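Local coordinates for protein nitrite oxidoreductase subunit A (Kuenenia stuttgartiensis, PDB 7B04) that forms the molybdopterin-binding, NarG-like subunit of an oxidoreductase complex and holds molybdenum, MD1 and iron/sulfur cluster ligands, at residues L135-W140 and Y159-R164; K183-I188 and I674-S679; V552-S557 and E813-S818. All blocks are in the same frame, centred on the assembly; numbering follows the deposited sequence.

Interaction 1 (L135-W140 and Y159-R164); sequences LIRKGW and YMFDNR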
ATOM      1  N   LEU B 135      21.993  19.493   6.582  1.00 19.86           N
ATOM      2  CA  LEU B 135      22.751  19.519   5.341  1.00 23.50           C
ATOM      3  C   LEU B 135      22.684  20.899   4.705  1.00 27.94           C
ATOM      4  O   LEU B 135      21.635  21.552   4.716  1.00 25.69           O
ATOM      5  CB  LEU B 135      22.226  18.477   4.349  1.00 24.06           C
ATOM      6  CG  LEU B 135      22.391  17.007   4.725  1.00 17.47           C
ATOM      7  CD1 LEU B 135      21.664  16.120   3.726  1.00 10.21           C
ATOM      8  CD2 LEU B 135      23.861  16.651   4.790  1.00 23.33           C
ATOM      9  N   ILE B 136      23.813  21.337   4.155  1.00 29.91           N
ATOM     10  CA  ILE B 136      23.891  22.549   3.352  1.00 30.43           C
ATOM     11  C   ILE B 136      24.680  22.219   2.092  1.00 31.17           C
ATOM     12  O   ILE B 136      25.673  21.485   2.145  1.00 28.05           O
ATOM     13  CB  ILE B 136      24.537  23.718   4.131  1.00 27.36           C
ATOM     14  CG1 ILE B 136      24.559  24.989   3.279  1.00 33.53           C
ATOM     15  CG2 ILE B 136      25.938  23.353   4.605  1.00 32.46           C
ATOM     16  CD1 ILE B 136      24.982  26.227   4.041  1.00 34.77           C
ATOM     17  N   ARG B 137      24.229  22.744   0.958  1.00 28.85           N
ATOM     18  CA  ARG B 137      24.880  22.452  -0.311  1.00 30.88           C
ATOM     19  C   ARG B 137      26.163  23.262  -0.440  1.00 31.68           C
ATOM     20  O   ARG B 137      26.216  24.435  -0.057  1.00 27.71           O
ATOM     21  CB  ARG B 137      23.942  22.746  -1.480  1.00 33.23           C
ATOM     22  CG  ARG B 137      24.461  22.247  -2.817  1.00 34.27           C
ATOM     23  CD  ARG B 137      23.443  22.483  -3.911  1.00 39.84           C
ATOM     24  NE  ARG B 137      23.106  23.897  -4.011  1.00 37.24           N
ATOM     25  CZ  ARG B 137      23.840  24.797  -4.656  1.00 35.05           C
ATOM     26  NH1 ARG B 137      24.958  24.438  -5.272  1.00 27.14           N
ATOM     27  NH2 ARG B 137      23.450  26.060  -4.683  1.00 36.63           N
ATOM     28  N   LYS B 138      27.199  22.622  -0.986  1.00 36.27           N
ATOM     29  CA  LYS B 138      28.513  23.254  -1.056  1.00 38.37           C
ATOM     30  C   LYS B 138      28.476  24.530  -1.890  1.00 36.82           C
ATOM     31  O   LYS B 138      29.027  25.561  -1.489  1.00 33.99           O
ATOM     32  CB  LYS B 138      29.539  22.273  -1.624  1.00 34.87           C
ATOM     33  CG  LYS B 138      30.960  22.816  -1.647  1.00 43.08           C
ATOM     34  CD  LYS B 138      31.931  21.830  -2.276  1.00 37.92           C
ATOM     35  CE  LYS B 138      33.365  22.324  -2.159  1.00 57.93           C
ATOM     36  NZ  LYS B 138      33.585  23.581  -2.928  1.00 58.18           N
ATOM     37  N   GLY B 139      27.821  24.486  -3.049  1.00 38.83           N
ATOM     38  CA  GLY B 139      27.783  25.666  -3.897  1.00 30.79           C
ATOM     39  C   GLY B 139      26.886  26.780  -3.403  1.00 35.12           C
ATOM     40  O   GLY B 139      26.873  27.852  -4.016  1.00 39.08           O
ATOM     41  N   TRP B 140      26.174  26.580  -2.297  1.00 38.20           N
ATOM     42  CA  TRP B 140      25.420  27.664  -1.682  1.00 30.78           C
ATOM     43  C   TRP B 140      26.156  28.245  -0.491  1.00 34.01           C
ATOM     44  O   TRP B 140      26.169  29.467  -0.305  1.00 33.07           O
ATOM     45  CB  TRP B 140      24.034  27.186  -1.240  1.00 27.49           C
ATOM     46  CG  TRP B 140      23.094  28.319  -0.942  1.00 32.81           C
ATOM     47  CD1 TRP B 140      22.180  28.871  -1.791  1.00 35.19           C
ATOM     48  CD2 TRP B 140      22.994  29.052   0.287  1.00 36.68           C
ATOM     49  NE1 TRP B 140      21.509  29.895  -1.165  1.00 33.88           N
ATOM     50  CE2 TRP B 140      21.991  30.027   0.111  1.00 36.60           C
ATOM     51  CE3 TRP B 140      23.650  28.976   1.520  1.00 38.22           C
ATOM     52  CZ2 TRP B 140      21.630  30.917   1.121  1.00 33.58           C
ATOM     53  CZ3 TRP B 140      23.293  29.863   2.518  1.00 38.09           C
ATOM     54  CH2 TRP B 140      22.291  30.819   2.314  1.00 35.29           C
ATOM     55  N   TYR B 159      28.463  28.726  -8.778  1.00 38.63           N
ATOM     56  CA  TYR B 159      27.926  28.192  -7.536  1.00 35.41           C
ATOM     57  C   TYR B 159      26.902  27.088  -7.767  1.00 35.03           C
ATOM     58  O   TYR B 159      26.252  26.647  -6.814  1.00 36.12           O
ATOM     59  CB  TYR B 159      27.321  29.324  -6.705  1.00 36.32           C
ATOM     60  CG  TYR B 159      28.312  30.417  -6.367  1.00 34.88           C
ATOM     61  CD1 TYR B 159      29.321  30.204  -5.436  1.00 39.52           C
ATOM     62  CD2 TYR B 159      28.247  31.659  -6.988  1.00 36.55           C
ATOM     63  CE1 TYR B 159      30.231  31.198  -5.128  1.00 38.74           C
ATOM     64  CE2 TYR B 159      29.154  32.659  -6.685  1.00 36.19           C
ATOM     65  CZ  TYR B 159      30.142  32.424  -5.754  1.00 35.92           C
ATOM     66  OH  TYR B 159      31.046  33.414  -5.450  1.00 36.55           O
ATOM     67  N   MET B 160      26.735  26.652  -9.018  1.00 35.83           N
ATOM     68  CA  MET B 160      25.983  25.443  -9.351  1.00 34.68           C
ATOM     69  C   MET B 160      24.509  25.564  -8.966  1.00 34.19           C
ATOM     70  O   MET B 160      23.938  24.681  -8.326  1.00 44.72           O
ATOM     71  CB  MET B 160      26.619  24.208  -8.708  1.00 31.62           C
ATOM     72  CG  MET B 160      28.005  23.880  -9.232  1.00 34.63           C
ATOM     73  SD  MET B 160      28.705  22.412  -8.459  1.00 42.34           S
ATOM     74  CE  MET B 160      30.347  22.400  -9.171  1.00 43.43           C
ATOM     75  N   PHE B 161      23.887  26.672  -9.370  1.00 36.08           N
ATOM     76  CA  PHE B 161      22.439  26.771  -9.228  1.00 35.00           C
ATOM     77  C   PHE B 161      21.724  26.118 -10.402  1.00 34.39           C
ATOM     78  O   PHE B 161      20.619  25.589 -10.235  1.00 34.70           O
ATOM     79  CB  PHE B 161      21.997  28.232  -9.102  1.00 36.26           C
ATOM     80  CG  PHE B 161      22.338  28.872  -7.781  1.00 33.89           C
ATOM     81  CD1 PHE B 161      23.263  28.302  -6.924  1.00 42.00           C
ATOM     82  CD2 PHE B 161      21.712  30.041  -7.390  1.00 41.27           C
ATOM     83  CE1 PHE B 161      23.569  28.899  -5.714  1.00 46.11           C
ATOM     84  CE2 PHE B 161      22.010  30.631  -6.178  1.00 41.46           C
ATOM     85  CZ  PHE B 161      22.939  30.062  -5.341  1.00 38.51           C
ATOM     86  N   ASP B 162      22.339  26.139 -11.584  1.00 40.39           N
ATOM     87  CA  ASP B 162      21.770  25.458 -12.740  1.00 47.66           C
ATOM     88  C   ASP B 162      21.962  23.950 -12.654  1.00 48.62           C
ATOM     89  O   ASP B 162      21.107  23.191 -13.122  1.00 47.95           O
ATOM     90  CB  ASP B 162      22.389  25.994 -14.032  1.00 43.12           C
ATOM     91  CG  ASP B 162      23.894  25.801 -14.085  1.00 49.54           C
ATOM     92  OD1 ASP B 162      24.501  25.508 -13.033  1.00 52.09           O
ATOM     93  OD2 ASP B 162      24.467  25.933 -15.186  1.00 50.97           O
ATOM     94  N   ASN B 163      23.072  23.504 -12.071  1.00 44.55           N
ATOM     95  CA  ASN B 163      23.365  22.088 -11.873  1.00 49.21           C
ATOM     96  C   ASN B 163      23.514  21.849 -10.372  1.00 42.93           C
ATOM     97  O   ASN B 163      24.625  21.866  -9.836  1.00 49.11           O
ATOM     98  CB  ASN B 163      24.624  21.681 -12.642  1.00 47.40           C
ATOM     99  CG  ASN B 163      24.821  20.178 -12.691  1.00 54.72           C
ATOM    100  OD1 ASN B 163      24.024  19.416 -12.142  1.00 51.09           O
ATOM    101  ND2 ASN B 163      25.889  19.744 -13.350  1.00 45.84           N
ATOM    102  N   ARG B 164      22.387  21.623  -9.697  1.00 33.14           N
ATOM    103  CA  ARG B 164      22.382  21.318  -8.273  1.00 34.46           C
ATOM    104  C   ARG B 164      22.455  19.826  -7.982  1.00 44.12           C
ATOM    105  O   ARG B 164      22.578  19.445  -6.812  1.00 47.11           O
ATOM    106  CB  ARG B 164      21.123  21.880  -7.604  1.00 32.36           C
ATOM    107  CG  ARG B 164      21.139  23.369  -7.308  1.00 36.47           C
ATOM    108  CD  ARG B 164      19.968  23.725  -6.400  1.00 34.30           C
ATOM    109  NE  ARG B 164      19.960  25.129  -5.998  1.00 34.16           N
ATOM    110  CZ  ARG B 164      19.215  26.066  -6.579  1.00 33.44           C
ATOM    111  NH1 ARG B 164      18.418  25.750  -7.590  1.00 26.18           N
ATOM    112  NH2 ARG B 164      19.266  27.320  -6.146  1.00 31.81           N
TER

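Interaction 2 (K183-I188 and I674-S679); sequences KGIIHI and IEQIMS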
ATOM      1  N   LYS B 183      20.948  34.413   7.307  1.00 33.95           N
ATOM      2  CA  LYS B 183      21.660  35.440   6.552  1.00 28.94           C
ATOM      3  C   LYS B 183      21.174  35.495   5.110  1.00 30.56           C
ATOM      4  O   LYS B 183      20.974  36.581   4.554  1.00 35.59           O
ATOM      5  CB  LYS B 183      23.165  35.183   6.602  1.00 28.00           C
ATOM      6  CG  LYS B 183      23.805  35.491   7.946  1.00 27.04           C
ATOM      7  CD  LYS B 183      25.307  35.266   7.907  1.00 25.06           C
ATOM      8  CE  LYS B 183      25.951  35.598   9.243  1.00 28.56           C
ATOM      9  NZ  LYS B 183      27.422  35.363   9.224  1.00 26.32           N
ATOM     10  N   GLY B 184      20.977  34.330   4.489  1.00 30.57           N
ATOM     11  CA  GLY B 184      20.479  34.307   3.124  1.00 40.49           C
ATOM     12  C   GLY B 184      19.075  34.869   3.006  1.00 38.96           C
ATOM     13  O   GLY B 184      18.752  35.559   2.036  1.00 37.40           O
ATOM     14  N   ILE B 185      18.216  34.568   3.984  1.00 33.55           N
ATOM     15  CA  ILE B 185      16.857  35.102   3.973  1.00 33.74           C
ATOM     16  C   ILE B 185      16.887  36.624   4.027  1.00 32.77           C
ATOM     17  O   ILE B 185      16.179  37.306   3.277  1.00 32.97           O
ATOM     18  CB  ILE B 185      16.036  34.515   5.135  1.00 26.25           C
ATOM     19  CG1 ILE B 185      15.743  33.035   4.891  1.00 30.30           C
ATOM     20  CG2 ILE B 185      14.740  35.289   5.318  1.00 23.08           C
ATOM     21  CD1 ILE B 185      15.164  32.325   6.093  1.00 28.66           C
ATOM     22  N   ILE B 186      17.721  37.179   4.909  1.00 28.18           N
ATOM     23  CA  ILE B 186      17.801  38.630   5.036  1.00 28.67           C
ATOM     24  C   ILE B 186      18.353  39.251   3.759  1.00 30.48           C
ATOM     25  O   ILE B 186      17.844  40.271   3.280  1.00 32.00           O
ATOM     26  CB  ILE B 186      18.643  39.013   6.268  1.00 23.84           C
ATOM     27  CG1 ILE B 186      17.939  38.552   7.545  1.00 23.79           C
ATOM     28  CG2 ILE B 186      18.886  40.513   6.310  1.00 25.00           C
ATOM     29  CD1 ILE B 186      18.790  38.669   8.791  1.00 23.61           C
ATOM     30  N   HIS B 187      19.396  38.650   3.185  1.00 28.77           N
ATOM     31  CA  HIS B 187      19.996  39.206   1.975  1.00 35.12           C
ATOM     32  C   HIS B 187      19.010  39.205   0.812  1.00 33.56           C
ATOM     33  O   HIS B 187      18.786  40.240   0.172  1.00 36.35           O
ATOM     34  CB  HIS B 187      21.253  38.423   1.604  1.00 33.52           C
ATOM     35  CG  HIS B 187      21.902  38.890   0.338  1.00 31.11           C
ATOM     36  ND1 HIS B 187      21.535  38.420  -0.906  1.00 31.34           N
ATOM     37  CD2 HIS B 187      22.894  39.786   0.122  1.00 36.53           C
ATOM     38  CE1 HIS B 187      22.271  39.008  -1.831  1.00 37.21           C
ATOM     39  NE2 HIS B 187      23.104  39.840  -1.235  1.00 45.18           N
ATOM     40  N   ILE B 188      18.399  38.051   0.528  1.00 36.54           N
ATOM     41  CA  ILE B 188      17.552  37.936  -0.656  1.00 33.33           C
ATOM     42  C   ILE B 188      16.276  38.756  -0.498  1.00 33.09           C
ATOM     43  O   ILE B 188      15.825  39.408  -1.448  1.00 38.92           O
ATOM     44  CB  ILE B 188      17.254  36.456  -0.952  1.00 37.60           C
ATOM     45  CG1 ILE B 188      18.560  35.697  -1.188  1.00 37.51           C
ATOM     46  CG2 ILE B 188      16.353  36.334  -2.167  1.00 40.88           C
ATOM     47  CD1 ILE B 188      18.408  34.194  -1.188  1.00 37.28           C
ATOM     48  N   ILE B 674      15.532  30.235  -8.461  1.00 38.27           N
ATOM     49  CA  ILE B 674      15.166  30.307  -7.050  1.00 33.38           C
ATOM     50  C   ILE B 674      16.472  30.262  -6.271  1.00 32.23           C
ATOM     51  O   ILE B 674      17.222  29.284  -6.356  1.00 33.68           O
ATOM     52  CB  ILE B 674      14.234  29.160  -6.644  1.00 24.97           C
ATOM     53  CG1 ILE B 674      13.172  28.927  -7.718  1.00 29.10           C
ATOM     54  CG2 ILE B 674      13.589  29.451  -5.286  1.00 27.27           C
ATOM     55  CD1 ILE B 674      12.014  28.070  -7.257  1.00 21.91           C
ATOM     56  N   GLU B 675      16.791  31.361  -5.604  1.00 30.12           N
ATOM     57  CA  GLU B 675      18.061  31.601  -4.874  1.00 34.24           C
ATOM     58  C   GLU B 675      18.239  30.793  -3.591  1.00 32.86           C
ATOM     59  O   GLU B 675      19.364  30.701  -3.134  1.00 30.34           O
ATOM     60  CB  GLU B 675      18.270  33.096  -4.721  1.00 34.18           C
ATOM     61  CG  GLU B 675      17.960  33.820  -5.994  1.00 35.65           C
ATOM     62  CD  GLU B 675      18.401  35.252  -5.952  1.00 49.01           C
ATOM     63  OE1 GLU B 675      18.912  35.640  -4.938  1.00 45.10           O
ATOM     64  OE2 GLU B 675      18.225  35.957  -6.941  1.00 56.45           O
ATOM     65  N   GLN B 676      17.163  30.369  -2.949  1.00 33.12           N
ATOM     66  CA  GLN B 676      17.351  29.528  -1.747  1.00 35.95           C
ATOM     67  C   GLN B 676      16.236  28.494  -1.654  1.00 35.25           C
ATOM     68  O   GLN B 676      15.125  28.911  -1.522  1.00 32.01           O
ATOM     69  CB  GLN B 676      17.355  30.446  -0.543  1.00 28.14           C
ATOM     70  CG  GLN B 676      17.444  29.727   0.773  1.00 30.02           C
ATOM     71  CD  GLN B 676      17.901  30.706   1.808  1.00 34.91           C
ATOM     72  OE1 GLN B 676      18.331  31.793   1.499  1.00 42.63           O
ATOM     73  NE2 GLN B 676      17.815  30.313   3.051  1.00 34.63           N
ATOM     74  N   ILE B 677      16.555  27.197  -1.673  1.00 30.90           N
ATOM     75  CA  ILE B 677      15.567  26.136  -1.533  1.00 25.67           C
ATOM     76  C   ILE B 677      15.903  25.363  -0.269  1.00 29.10           C
ATOM     77  O   ILE B 677      17.052  24.956  -0.070  1.00 30.46           O
ATOM     78  CB  ILE B 677      15.553  25.204  -2.759  1.00 25.60           C
ATOM     79  CG1 ILE B 677      15.088  25.952  -4.010  1.00 28.15           C
ATOM     80  CG2 ILE B 677      14.679  23.990  -2.497  1.00 22.65           C
ATOM     81  CD1 ILE B 677      16.215  26.482  -4.863  1.00 30.63           C
ATOM     82  N   MET B 678      14.903  25.159   0.579  1.00 35.37           N
ATOM     83  CA  MET B 678      15.118  24.547   1.879  1.00 31.50           C
ATOM     84  C   MET B 678      14.027  23.518   2.106  1.00 28.75           C
ATOM     85  O   MET B 678      12.873  23.726   1.719  1.00 29.14           O
ATOM     86  CB  MET B 678      15.103  25.602   2.989  1.00 24.73           C
ATOM     87  CG  MET B 678      16.213  26.624   2.879  1.00 23.94           C
ATOM     88  SD  MET B 678      15.878  28.073   3.887  1.00 31.64           S
ATOM     89  CE  MET B 678      15.984  27.395   5.532  1.00 32.67           C
ATOM     90  N   SER B 679      14.392  22.412   2.741  1.00 24.52           N
ATOM     91  CA  SER B 679      13.435  21.353   3.002  1.00 28.87           C
ATOM     92  C   SER B 679      13.680  20.767   4.381  1.00 26.12           C
ATOM     93  O   SER B 679      14.819  20.453   4.742  1.00 27.07           O
ATOM     94  CB  SER B 679      13.509  20.260   1.937  1.00 34.91           C
ATOM     95  OG  SER B 679      12.630  19.194   2.253  1.00 37.79           O
TER

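Interaction 3 (V552-S557 and E813-S818); sequences VGYFGS and EQVHES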
ATOM      1  N   VAL B 552     -29.257  14.776  -0.883  1.00 42.41           N
ATOM      2  CA  VAL B 552     -28.207  15.609  -0.306  1.00 43.14           C
ATOM      3  C   VAL B 552     -28.656  16.057   1.078  1.00 42.31           C
ATOM      4  O   VAL B 552     -29.763  16.583   1.236  1.00 46.24           O
ATOM      5  CB  VAL B 552     -27.877  16.825  -1.193  1.00 43.88           C
ATOM      6  CG1 VAL B 552     -26.956  17.791  -0.458  1.00 47.98           C
ATOM      7  CG2 VAL B 552     -27.246  16.371  -2.497  1.00 39.20           C
ATOM      8  N   GLY B 553     -27.800  15.846   2.077  1.00 42.32           N
ATOM      9  CA  GLY B 553     -28.093  16.225   3.443  1.00 43.22           C
ATOM     10  C   GLY B 553     -28.654  15.121   4.312  1.00 49.65           C
ATOM     11  O   GLY B 553     -28.870  15.351   5.510  1.00 56.83           O
ATOM     12  N   TYR B 554     -28.894  13.935   3.757  1.00 45.16           N
ATOM     13  CA  TYR B 554     -29.437  12.809   4.502  1.00 45.44           C
ATOM     14  C   TYR B 554     -28.379  11.723   4.634  1.00 50.56           C
ATOM     15  O   TYR B 554     -27.568  11.513   3.727  1.00 57.94           O
ATOM     16  CB  TYR B 554     -30.680  12.238   3.814  1.00 50.57           C
ATOM     17  CG  TYR B 554     -31.758  13.257   3.533  1.00 48.99           C
ATOM     18  CD1 TYR B 554     -32.640  13.654   4.529  1.00 49.58           C
ATOM     19  CD2 TYR B 554     -31.897  13.820   2.270  1.00 50.03           C
ATOM     20  CE1 TYR B 554     -33.631  14.584   4.277  1.00 52.63           C
ATOM     21  CE2 TYR B 554     -32.886  14.751   2.009  1.00 52.00           C
ATOM     22  CZ  TYR B 554     -33.748  15.128   3.017  1.00 52.88           C
ATOM     23  OH  TYR B 554     -34.732  16.054   2.761  1.00 62.55           O
ATOM     24  N   PHE B 555     -28.406  11.024   5.769  1.00 50.96           N
ATOM     25  CA  PHE B 555     -27.400  10.008   6.055  1.00 52.68           C
ATOM     26  C   PHE B 555     -27.362   8.950   4.958  1.00 48.00           C
ATOM     27  O   PHE B 555     -28.402   8.437   4.533  1.00 48.04           O
ATOM     28  CB  PHE B 555     -27.682   9.360   7.410  1.00 46.31           C
ATOM     29  CG  PHE B 555     -27.511  10.294   8.575  1.00 44.20           C
ATOM     30  CD1 PHE B 555     -26.248  10.609   9.046  1.00 44.65           C
ATOM     31  CD2 PHE B 555     -28.613  10.855   9.199  1.00 49.58           C
ATOM     32  CE1 PHE B 555     -26.084  11.468  10.117  1.00 41.36           C
ATOM     33  CE2 PHE B 555     -28.457  11.714  10.273  1.00 51.48           C
ATOM     34  CZ  PHE B 555     -27.190  12.021  10.732  1.00 43.39           C
ATOM     35  N   GLY B 556     -26.154   8.632   4.496  1.00 44.33           N
ATOM     36  CA  GLY B 556     -25.960   7.675   3.428  1.00 46.89           C
ATOM     37  C   GLY B 556     -26.082   8.239   2.031  1.00 44.85           C
ATOM     38  O   GLY B 556     -25.971   7.478   1.061  1.00 44.38           O
ATOM     39  N   SER B 557     -26.312   9.538   1.896  1.00 44.04           N
ATOM     40  CA  SER B 557     -26.568  10.183   0.619  1.00 39.09           C
ATOM     41  C   SER B 557     -25.461  11.197   0.329  1.00 41.13           C
ATOM     42  O   SER B 557     -24.449  11.261   1.030  1.00 46.83           O
ATOM     43  CB  SER B 557     -27.953  10.831   0.620  1.00 38.07           C
ATOM     44  OG  SER B 557     -27.993  11.949   1.488  1.00 40.26           O
ATOM     45  N   GLU B 813     -27.872  19.975   8.497  1.00 46.04           N
ATOM     46  CA  GLU B 813     -28.635  21.061   9.101  1.00 49.58           C
ATOM     47  C   GLU B 813     -29.303  21.960   8.068  1.00 47.05           C
ATOM     48  O   GLU B 813     -30.196  22.732   8.431  1.00 51.08           O
ATOM     49  CB  GLU B 813     -27.740  21.901  10.016  1.00 52.56           C
ATOM     50  CG  GLU B 813     -26.633  22.646   9.302  1.00 50.73           C
ATOM     51  CD  GLU B 813     -25.368  21.824   9.181  1.00 52.80           C
ATOM     52  OE1 GLU B 813     -25.447  20.583   9.295  1.00 49.14           O
ATOM     53  OE2 GLU B 813     -24.289  22.421   8.982  1.00 51.34           O
ATOM     54  N   GLN B 814     -28.905  21.876   6.798  1.00 44.57           N
ATOM     55  CA  GLN B 814     -29.463  22.748   5.775  1.00 49.53           C
ATOM     56  C   GLN B 814     -30.747  22.184   5.189  1.00 46.11           C
ATOM     57  O   GLN B 814     -31.622  22.952   4.775  1.00 43.90           O
ATOM     58  CB  GLN B 814     -28.443  22.977   4.654  1.00 46.58           C
ATOM     59  CG  GLN B 814     -27.640  24.269   4.775  1.00 48.20           C
ATOM     60  CD  GLN B 814     -26.362  24.100   5.570  1.00 54.41           C
ATOM     61  OE1 GLN B 814     -25.919  22.981   5.827  1.00 54.24           O
ATOM     62  NE2 GLN B 814     -25.760  25.216   5.964  1.00 54.01           N
ATOM     63  N   VAL B 815     -30.877  20.861   5.146  1.00 45.39           N
ATOM     64  CA  VAL B 815     -32.100  20.232   4.659  1.00 44.23           C
ATOM     65  C   VAL B 815     -33.080  19.973   5.797  1.00 43.06           C
ATOM     66  O   VAL B 815     -34.293  20.120   5.623  1.00 48.29           O
ATOM     67  CB  VAL B 815     -31.764  18.936   3.892  1.00 48.29           C
ATOM     68  CG1 VAL B 815     -30.983  19.259   2.629  1.00 41.29           C
ATOM     69  CG2 VAL B 815     -30.978  17.973   4.770  1.00 48.21           C
ATOM     70  N   HIS B 816     -32.581  19.589   6.975  1.00 47.21           N
ATOM     71  CA  HIS B 816     -33.460  19.231   8.081  1.00 51.52           C
ATOM     72  C   HIS B 816     -33.979  20.450   8.836  1.00 52.66           C
ATOM     73  O   HIS B 816     -35.073  20.394   9.410  1.00 59.27           O
ATOM     74  CB  HIS B 816     -32.735  18.287   9.042  1.00 46.39           C
ATOM     75  CG  HIS B 816     -32.573  16.896   8.513  1.00 51.23           C
ATOM     76  ND1 HIS B 816     -31.503  16.515   7.733  1.00 48.15           N
ATOM     77  CD2 HIS B 816     -33.350  15.795   8.647  1.00 51.68           C
ATOM     78  CE1 HIS B 816     -31.625  15.239   7.412  1.00 50.35           C
ATOM     79  NE2 HIS B 816     -32.738  14.779   7.955  1.00 51.07           N
ATOM     80  N   GLU B 817     -33.222  21.547   8.859  1.00 46.91           N
ATOM     81  CA  GLU B 817     -33.643  22.760   9.548  1.00 49.28           C
ATOM     82  C   GLU B 817     -33.904  23.923   8.596  1.00 47.92           C
ATOM     83  O   GLU B 817     -34.174  25.037   9.057  1.00 43.45           O
ATOM     84  CB  GLU B 817     -32.603  23.162  10.596  1.00 44.24           C
ATOM     85  CG  GLU B 817     -32.508  22.203  11.774  1.00 44.48           C
ATOM     86  CD  GLU B 817     -31.443  22.610  12.774  1.00 51.85           C
ATOM     87  OE1 GLU B 817     -30.683  23.555  12.482  1.00 52.02           O
ATOM     88  OE2 GLU B 817     -31.368  21.984  13.853  1.00 54.27           O
ATOM     89  N   SER B 818     -33.833  23.688   7.283  1.00 52.85           N
ATOM     90  CA  SER B 818     -34.148  24.691   6.264  1.00 56.24           C
ATOM     91  C   SER B 818     -33.228  25.910   6.383  1.00 51.99           C
ATOM     92  O   SER B 818     -33.669  27.051   6.542  1.00 53.56           O
ATOM     93  CB  SER B 818     -35.625  25.096   6.333  1.00 54.63           C
ATOM     94  OG  SER B 818     -36.466  23.999   6.022  1.00 58.35           O
TER

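Interaction 1 (L135-W140 and Y159-R164)
Gly-139 and Tyr-159 bring the backbones closest, with CA atoms 4.4 Å apart, where the chain passing from strand 135-137 into helix 138-145 meets the end of helix 153-158. That end is a Schellman motif, in which Met-160, at positive phi, is the C-prime residue. Arg-137, the N-cap residue of helix 138-145, reaches the motif through its guanidinium: NH1 donates to Tyr-159 O over 3.0 Å. The bond is nearly straight, at 169°, and the acceptor lies in the guanidinium plane. Arg-137 CG stands anti to the backbone N (chi1 -170°) and the chain bends at chi3, carrying the flat group across the gap. CE1 of Phe-161 also meets the edge of this group, the phenyl plane standing 84° from it, while Arg-164 CG lies over one face. Beyond the guanidinium, Trp-140 CD1 touches Phe-161 CZ at 3.8 Å; the indole five-membered ring and the phenyl lie in almost parallel planes but widely offset. Asp-692 OD1 forms salt bridges with NE of both Arg-137 and Arg-164, Asp-167 takes NH1 of Arg-137 and Gly-139 N, and Arg-164 NH2 bonds to Ile-674 O. The shared carboxylate of Asp-692, with Asp-167 added for Arg-137, would probably offset the repulsion between these buried arginines' like charges. Tyr-159 O and both carboxylates together should fix the rotation of the Arg-137 guanidinium.

Interaction 2 (K183-I188 and I674-S679)
Glu-675 OE2 is gripped by Lys-191 in a salt bridge and, more weakly, by the distant Lys-647, while the other carboxylate oxygen, OE1, rests against Ile-188, 3.8 Å from CG1. The contact belongs to an alpha/beta layer: helix 174-191 lies against one face of a mixed sheet, in which strand 676-681 runs between strands 648-652 and 693-696. The short axes of 183-188 and 676-679 pass 10.3 Å apart with their directions at 143°, so helix and strand run roughly antiparallel. Ile-188 supplies the main apolar contact. Its CB is directed at the strand, and CD1 settles in the angle between two side chains, 3.7 Å from Glu-675 CB and 3.6 Å from Gln-676 OE1. Val-648 of the adjoining strand and Trp-143 of helix 138-145 also touch this isoleucine.

Gln-676 bridges the space between strand and helix. With chi1 at 176° its chain leaves opposite the backbone N and runs extended to the helix, where OE1 comes 3.5 Å from Gly-184 C. Having no side chain on that surface, Gly-184 leaves the amide oxygen room to lie against the helix backbone. Ile-185 meets the same amide on its nitrogen side; its chain crosses the glutamine at about a right angle and CG1 comes 3.9 Å from NE2. The amide nitrogen makes two weak hydrogen bonds, one of them to Ala-181 O one turn earlier in the helix. The other stays within the strand: Gln-676 NE2 points to Met-678 SD over 3.1 Å, with an angle of 152° at the hydrogen.

Interaction 3 (V552-S557 and E813-S818)
Val-815 and Gly-553 form the centre of this contact, their CA atoms 5.8 Å apart. The valine CB is directed at the loop, and its two methyls divide the work: CG1 meets Val-552 O at 3.3 Å, whereas CG2 lies 3.6 Å from Gly-553 CA and also sits over one face of the Tyr-554 ring, offset toward the rim. Gly-553 turns the chain at positive phi (96°) and, lacking a side chain, lets the methyl come down on its backbone. Beside the valine, His-816 CG lies opposite its own carbonyl carbon (chi1 -74°), which lays the imidazole edge beside the same loop. Gly-553 O lies in the ring plane, 3.3 Å from His-816 CE1, and Tyr-554 CD1 approaches His-816 CE1 obliquely at 3.4 Å. The tyrosine and histidine ring centroids are 5.1 Å apart, with planes at 70°.

The next shell sets these groups in place. Trp-812 stacks on the His-816 ring and accepts a hydrogen bond from ND1 through its backbone O, while Tyr-376 of helix 374-378 bonds to Val-552 O and touches both Tyr-554 and Val-815. Tyr-554 to Ser-557 is a type II beta turn with Gly-556 at its third position, leading into strand 558-561. Subunit B borders the site: its Ser-409 donates through N to Glu-813 OE2 and is hydrogen-bonded through OG to Gln-814 OE1. The ND1 bond and the Trp-812 stack hold the imidazole with His-816 CE1 facing Gly-553 O, and the contact, made by methyls, rings and carbonyl oxygens, rests mainly on van der Waals packing.

Overall arrangement
Interactions 1 and 2 are neighbours, with centres about 12 Å apart, and both reach the same mixed sheet, where strands 135-137 and 676-681 flank strand 693-696. Two probable hydrogen bonds join them directly: Arg-164 NH2 to Ile-674 O, 2.8 Å, and Trp-140 NE1 to Glu-675 O, 3.0 Å. Interaction 3 lies on the opposite side of the chain's centre, about 56 Å from interaction 1 and 50 Å from interaction 2 between centres; its nearest atoms are about 46 and 38 Å away. Along the chain, however, the segments of interactions 2 and 3 alternate. None of the three contributes a residue to the iron/sulfur cluster pocket, and interaction 3 alone borders subunit B.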